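Local coordinates for NalD (Pseudomonas aeruginosa PAO1, PDB 5DAJ), which represses expression of the MexAB-OprM multidrug efflux pump as a secondary TetR-family regulator, probably by binding DNA, and responds to novobiocin, whose binding induces expression of the pump, at residues A[13-18]-A[40-45]. Numbering follows the deposited sequence.
Sequences TAILLA and AGVTRG
Ala40 sets its methyl against helix 6-26, where it packs on Ala14, Ile15 and Ala18. Its CB lies 3.7 Å from CB of Ala18, one turn along the helix from Ala14; the CB of Ala18 is directed at Ala40, whose own methyl is turned at about a right angle to it, against the helix surface at Ile15. With no longer branch between them, the backbones draw close, the CA atoms of Ala18 and Ala40 being 5.3 Å apart. The same methyl reaches the helix surface itself: CB of Ala40 is 4.0 Å from CA of Ile15 and equally far from the carbonyl O of Ala14. The oxygen accepts N of Ala18 within the helix, and the methyl packs beside it.

The second apolar contact is made farther out. Ile15 leaves its helix across the interface rather than straight at it, but an extended CG1 branch (chi2 168°) carries CD1 to within 4.2 Å of CG1 of Val42. On the way, CG1 of Ile15 passes 4.2 Å from CB of Ala40, so this one branch touches both residues that flank Gly41. Beyond the interface, Ile15 also packs on Ile36, Val47 and Phe51, and Val42 on Val47, which continues the apolar core of the three helices.

Backbone features shape the connection. Gly41, at positive phi (71°), ends helix 33-40 in a Schellman motif, and Thr43 N-caps helix 44-51, its OG1 bonded to N of Ala46. Between these two, Val42 turns its side chain inward. The arrangement is that of a TetR-family DNA-binding domain: the junction between the two helices of the predicted helix-turn-helix motif, with helix 44-51 as its probable recognition helix, packs through Ala40 and Val42 on the first helix of the three-helix bundle.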
loop_
_atom_site.group_PDB
_atom_site.type_symbol
_atom_site.label_atom_id
_atom_site.label_comp_id
_atom_site.label_asym_id
_atom_site.label_seq_id
_atom_site.Cartn_x
_atom_site.Cartn_y
_atom_site.Cartn_z
ATOM N N THR A 13 17.890 -15.919 -15.734
ATOM C CA THR A 13 16.710 -16.471 -15.047
ATOM C C THR A 13 17.093 -17.075 -13.695
ATOM O O THR A 13 16.391 -16.863 -12.697
ATOM C CB THR A 13 16.006 -17.551 -15.891
ATOM O OG1 THR A 13 15.778 -17.053 -17.215
ATOM C CG2 THR A 13 14.666 -17.941 -15.270
ATOM N N ALA A 14 18.190 -17.833 -13.686
ATOM C CA ALA A 14 18.704 -18.473 -12.466
ATOM C C ALA A 14 18.974 -17.451 -11.371
ATOM O O ALA A 14 18.555 -17.629 -10.225
ATOM C CB ALA A 14 19.977 -19.237 -12.769
ATOM N N ILE A 15 19.641 -16.370 -11.756
ATOM C CA ILE A 15 19.923 -15.242 -10.856
ATOM C C ILE A 15 18.633 -14.609 -10.298
ATOM O O ILE A 15 18.543 -14.344 -9.093
ATOM C CB ILE A 15 20.799 -14.157 -11.551
ATOM C CG1 ILE A 15 22.225 -14.688 -11.752
ATOM C CG2 ILE A 15 20.846 -12.871 -10.734
ATOM C CD1 ILE A 15 23.092 -13.835 -12.657
ATOM N N LEU A 16 17.662 -14.349 -11.176
ATOM C CA LEU A 16 16.393 -13.719 -10.771
ATOM C C LEU A 16 15.584 -14.595 -9.827
ATOM O O LEU A 16 14.951 -14.086 -8.885
ATOM C CB LEU A 16 15.538 -13.311 -11.987
ATOM C CG LEU A 16 16.118 -12.166 -12.827
ATOM C CD1 LEU A 16 15.292 -11.975 -14.094
ATOM C CD2 LEU A 16 16.180 -10.858 -12.045
ATOM N N LEU A 17 15.567 -15.892 -10.106
ATOM C CA LEU A 17 14.880 -16.845 -9.228
ATOM C C LEU A 17 15.506 -16.891 -7.832
ATOM O O LEU A 17 14.788 -16.892 -6.825
ATOM C CB LEU A 17 14.883 -18.250 -9.835
ATOM C CG LEU A 17 13.794 -18.538 -10.880
ATOM C CD1 LEU A 17 14.041 -19.895 -11.514
ATOM C CD2 LEU A 17 12.394 -18.484 -10.268
ATOM N N ALA A 18 16.832 -16.929 -7.793
ATOM C CA ALA A 18 17.603 -16.884 -6.542
ATOM C C ALA A 18 17.309 -15.625 -5.732
ATOM O O ALA A 18 16.976 -15.700 -4.548
ATOM C CB ALA A 18 19.093 -16.964 -6.829
ATOM N N ALA A 40 22.582 -18.604 -6.478
ATOM C CA ALA A 40 22.306 -18.929 -7.880
ATOM C C ALA A 40 23.322 -19.891 -8.501
ATOM O O ALA A 40 23.126 -20.350 -9.629
ATOM C CB ALA A 40 22.245 -17.653 -8.708
ATOM N N GLY A 41 24.392 -20.197 -7.771
ATOM C CA GLY A 41 25.455 -21.079 -8.267
ATOM C C GLY A 41 26.266 -20.399 -9.354
ATOM O O GLY A 41 26.507 -20.969 -10.418
ATOM N N VAL A 42 26.689 -19.177 -9.058
ATOM C CA VAL A 42 27.236 -18.261 -10.054
ATOM C C VAL A 42 28.248 -17.322 -9.390
ATOM O O VAL A 42 28.214 -17.119 -8.182
ATOM C CB VAL A 42 26.061 -17.517 -10.773
ATOM C CG1 VAL A 42 26.307 -16.026 -10.974
ATOM C CG2 VAL A 42 25.741 -18.179 -12.107
ATOM N N THR A 43 29.130 -16.741 -10.198
ATOM C CA THR A 43 30.134 -15.773 -9.706
ATOM C C THR A 43 29.515 -14.398 -9.471
ATOM O O THR A 43 28.606 -13.983 -10.204
ATOM C CB THR A 43 31.308 -15.593 -10.693
ATOM O OG1 THR A 43 30.832 -15.034 -11.932
ATOM C CG2 THR A 43 31.987 -16.927 -10.962
ATOM N N ARG A 44 30.082 -13.657 -8.523
ATOM C CA ARG A 44 29.660 -12.297 -8.191
ATOM C C ARG A 44 29.827 -11.339 -9.344
ATOM O O ARG A 44 29.102 -10.413 -9.481
ATOM C CB ARG A 44 30.390 -11.793 -6.970
ATOM C CG ARG A 44 30.078 -10.361 -6.614
ATOM C CD ARG A 44 30.597 -10.020 -5.235
ATOM N NE ARG A 44 30.751 -8.588 -5.016
ATOM C CZ ARG A 44 31.890 -7.980 -4.698
ATOM N NH1 ARG A 44 33.015 -8.658 -4.550
ATOM N NH2 ARG A 44 31.903 -6.683 -4.525
ATOM N N GLY A 45 30.810 -11.585 -10.172
ATOM C CA GLY A 45 31.030 -10.850 -11.417
ATOM C C GLY A 45 29.929 -11.010 -12.443
ATOM O O GLY A 45 29.560 -10.049 -13.121
#